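Local atomic coordinates of RagB/SusD family nutrient uptake outer membrane protein (Bacteroides thetaiotaomicron, PDB entry 7KV2), a protein that probably binds beta-glucans at the outer surface of a gut bacterium as a SusD-family, surface glycan-binding protein used in nutrient uptake. Residues D424-K427 against Y428-V432; N345-A348 against V349-H353. All blocks are in the same frame, centred on the assembly; numbering follows the deposited sequence.

Contacts 1 and 2 are the opening turns of two separate helices in the SusD-family part of the chain, their centres about 36 Å apart and their nearest atoms about 21 Å. Each begins with an N-cap residue, an aspartate in contact 1 and an asparagine in contact 2. Both are partly buried, with one side against the protein and the other at the surface. Contact 1 opens helix 425-435, which packs on helices 405-417 and 446-456, and several polar side chains find partners beyond the helix. Contact 2 starts helix 346-355 directly after strand 343-345, with loops and strand 373-375 around it, and joins an amide to a carboxylate one turn apart.

Contact 1: D424-K427 against Y428-V432; sequences DAKK and YLNLV
Turned with CG opposite its own carbonyl carbon (chi1 -74°), Asn-430 swings its amide back along the helix until ND2 lies 2.8 Å from Lys-426 O; a similar rotation at Tyr-428 (chi1 -69°) lays the phenol ring over Asp-424 O. Asn-430 N also donates to Lys-426 O, at 3.0 Å, and the two N-H groups reach that oxygen from opposite faces of its plane. Asn-430 ND2 rests 3.6 Å from Lys-426 CG and bonds as well to Ile-442 O, while the extended lysine carries NZ on to a salt bridge with Glu-443. Here helix 425-435 starts, with Asp-424 as N-cap: its OD1 takes Lys-427 N at 3.0 Å from above the carboxylate plane, a negative group where the helix end would probably welcome it. Asp-424 O accepts from Tyr-428 N and sits 3.3 Å from Tyr-428 CG, above one ring face and offset toward the rim. The ring packs on Leu-409 and Ala-412 of helix 405-417, and its OH bonds to Glu-245. Replacing Tyr-428 by an alanine would probably leave Glu-245 without this partner and open a gap against helix 405-417. Leu-431 N donates to Lys-427 O, with Leu-431 CG packed 3.3 Å from it.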
# COMPACT_ATOMS: atom_id res chain seq x y z
N ASP A 424 5.47 26.98 -1.84
CA ASP A 424 6.25 26.96 -0.58
C ASP A 424 6.60 25.51 -0.23
O ASP A 424 5.97 24.93 0.70
CB ASP A 424 5.53 27.73 0.53
CG ASP A 424 6.50 28.21 1.61
OD1 ASP A 424 7.63 27.67 1.71
OD2 ASP A 424 6.12 29.14 2.35
N ALA A 425 7.64 24.98 -0.88
CA ALA A 425 8.16 23.62 -0.60
C ALA A 425 8.59 23.55 0.86
O ALA A 425 8.41 22.48 1.49
CB ALA A 425 9.31 23.26 -1.48
N LYS A 426 9.20 24.62 1.38
CA LYS A 426 9.69 24.60 2.76
C LYS A 426 8.49 24.48 3.71
O LYS A 426 8.58 23.69 4.68
CB LYS A 426 10.54 25.83 3.08
CG LYS A 426 11.12 25.76 4.48
CD LYS A 426 12.24 26.72 4.73
CE LYS A 426 12.69 26.67 6.17
NZ LYS A 426 13.89 27.51 6.36
N LYS A 427 7.43 25.24 3.45
CA LYS A 427 6.25 25.20 4.35
C LYS A 427 5.65 23.77 4.31
O LYS A 427 5.39 23.23 5.37
CB LYS A 427 5.18 26.20 3.92
CG LYS A 427 3.89 26.13 4.72
CD LYS A 427 3.03 27.35 4.47
CE LYS A 427 1.55 27.06 4.47
NZ LYS A 427 0.76 28.29 4.20
N TYR A 428 5.51 23.22 3.13
CA TYR A 428 4.85 21.91 2.92
C TYR A 428 5.64 20.84 3.65
O TYR A 428 5.01 20.09 4.39
CB TYR A 428 4.69 21.63 1.44
CG TYR A 428 3.69 22.53 0.76
CD1 TYR A 428 2.74 23.24 1.47
CD2 TYR A 428 3.67 22.62 -0.61
CE1 TYR A 428 1.81 24.05 0.82
CE2 TYR A 428 2.75 23.43 -1.26
CZ TYR A 428 1.81 24.13 -0.55
OH TYR A 428 0.90 24.89 -1.23
N LEU A 429 6.96 20.78 3.45
CA LEU A 429 7.87 19.83 4.13
C LEU A 429 7.75 19.97 5.65
O LEU A 429 7.61 18.94 6.35
CB LEU A 429 9.30 20.09 3.66
CG LEU A 429 10.36 19.26 4.38
CD1 LEU A 429 10.03 17.75 4.28
CD2 LEU A 429 11.72 19.56 3.79
N ASN A 430 7.75 21.19 6.17
CA ASN A 430 7.82 21.39 7.63
C ASN A 430 6.44 21.20 8.24
O ASN A 430 6.41 20.93 9.44
CB ASN A 430 8.55 22.69 7.98
CG ASN A 430 10.03 22.50 7.76
OD1 ASN A 430 10.71 21.85 8.56
ND2 ASN A 430 10.52 23.00 6.64
N LEU A 431 5.34 21.26 7.47
CA LEU A 431 4.00 20.95 8.07
C LEU A 431 4.02 19.48 8.53
O LEU A 431 3.61 19.19 9.67
CB LEU A 431 2.90 21.20 7.05
CG LEU A 431 2.47 22.65 6.86
CD1 LEU A 431 1.47 22.74 5.73
CD2 LEU A 431 1.88 23.20 8.14
N VAL A 432 4.59 18.63 7.70
CA VAL A 432 4.78 17.19 8.00
C VAL A 432 5.81 16.98 9.12
O VAL A 432 5.52 16.21 10.10
CB VAL A 432 5.14 16.39 6.74
CG1 VAL A 432 5.42 14.94 7.09
CG2 VAL A 432 4.04 16.48 5.70

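Contact 2: N345-A348 against V349-H353; sequences NAQA and VLDAH
Asn-345 meets Val-349 through its backbone carbonyl: Asn-345 O accepts from Val-349 N at 3.1 Å, and Val-349 CG2 lies 3.3 Å from the same oxygen. The asparagine is the last residue of strand 343-345 and the N-cap of helix 346-355, so the chain passes from strand to helix without a linking loop. With CG set opposite the backbone N (chi1 -163°), its side chain reaches forward to the first turn, and OD1 accepts from Ala-348 N at 3.1 Å; the N-H comes from above the carbonyl plane, not on a lone pair. Ala-346 turns its methyl group onto Phe-374 of strand 373-375, while its carbonyl takes Leu-350 N at a fairly long 3.3 Å and is touched by Leu-350 CG. The leucine itself packs on Trp-308.

Gln-347 makes the bond between two side chains. Bent at chi2 (56°), its chain brings NE2 to 3.0 Å from Asp-351 OD1, and the N-H points almost straight at the oxygen. OD1 lies in the amide plane of Gln-347 but is met from above its own carboxylate plane, the two flat groups being turned 43° apart. Alongside it, in the backbone, Gln-347 O accepts from Asp-351 N at 2.9 Å, so backbone and side chain join the same two residues. The glutamine also touches Tyr-364. Ala-348 ends the segment by accepting from Ala-352 N, with Ala-352 CB 3.4 Å from Ala-348 O.

The cap is made by a neutral amide, and the carboxylate of Asp-351 stands one turn beyond Gln-347. Through NE2 the amide N-H probably stabilises the negative charge without supplying an opposite one, and the bond is likely to restrict the turning of both side chains.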
# COMPACT_ATOMS: atom_id res chain seq x y z
N ASN A 345 7.54 -1.57 20.86
CA ASN A 345 8.58 -2.33 21.59
C ASN A 345 7.91 -3.40 22.44
O ASN A 345 7.75 -3.22 23.70
CB ASN A 345 9.46 -1.37 22.39
CG ASN A 345 10.77 -2.00 22.82
OD1 ASN A 345 10.91 -3.22 22.80
ND2 ASN A 345 11.74 -1.15 23.16
N ALA A 346 7.52 -4.49 21.80
CA ALA A 346 6.84 -5.63 22.44
C ALA A 346 7.71 -6.15 23.58
O ALA A 346 7.13 -6.50 24.64
CB ALA A 346 6.58 -6.72 21.45
N GLN A 347 9.02 -6.31 23.35
CA GLN A 347 9.88 -6.92 24.39
C GLN A 347 9.97 -6.00 25.60
O GLN A 347 9.86 -6.52 26.72
CB GLN A 347 11.29 -7.26 23.90
CG GLN A 347 12.07 -8.11 24.89
CD GLN A 347 11.35 -9.39 25.25
OE1 GLN A 347 10.94 -10.15 24.37
NE2 GLN A 347 11.21 -9.63 26.54
N ALA A 348 10.10 -4.68 25.41
CA ALA A 348 10.18 -3.71 26.53
C ALA A 348 8.91 -3.82 27.37
O ALA A 348 8.99 -3.73 28.63
CB ALA A 348 10.39 -2.31 26.01
N VAL A 349 7.76 -4.04 26.74
CA VAL A 349 6.46 -4.18 27.44
C VAL A 349 6.52 -5.38 28.40
O VAL A 349 6.14 -5.25 29.59
CB VAL A 349 5.31 -4.32 26.42
CG1 VAL A 349 4.04 -4.84 27.05
CG2 VAL A 349 5.08 -3.02 25.66
N LEU A 350 7.01 -6.52 27.93
CA LEU A 350 7.11 -7.70 28.80
C LEU A 350 8.20 -7.50 29.88
O LEU A 350 7.98 -7.98 30.99
CB LEU A 350 7.35 -8.94 27.94
CG LEU A 350 6.24 -9.29 26.95
CD1 LEU A 350 6.46 -10.68 26.37
CD2 LEU A 350 4.85 -9.22 27.55
N ASP A 351 9.34 -6.90 29.55
CA ASP A 351 10.45 -6.63 30.50
C ASP A 351 9.87 -5.82 31.65
O ASP A 351 10.13 -6.17 32.81
CB ASP A 351 11.63 -5.87 29.87
CG ASP A 351 12.40 -6.62 28.81
OD1 ASP A 351 12.26 -7.84 28.75
OD2 ASP A 351 13.14 -5.97 28.03
N ALA A 352 9.05 -4.81 31.34
CA ALA A 352 8.42 -3.92 32.35
C ALA A 352 7.47 -4.74 33.22
O ALA A 352 7.58 -4.69 34.47
CB ALA A 352 7.71 -2.78 31.68
N HIS A 353 6.56 -5.47 32.56
CA HIS A 353 5.58 -6.38 33.19
C HIS A 353 6.26 -7.31 34.20
O HIS A 353 5.68 -7.49 35.29
CB HIS A 353 4.86 -7.25 32.17
CG HIS A 353 3.86 -8.12 32.84
ND1 HIS A 353 4.20 -9.35 33.36
CD2 HIS A 353 2.57 -7.88 33.16
CE1 HIS A 353 3.13 -9.88 33.91
NE2 HIS A 353 2.11 -8.99 33.81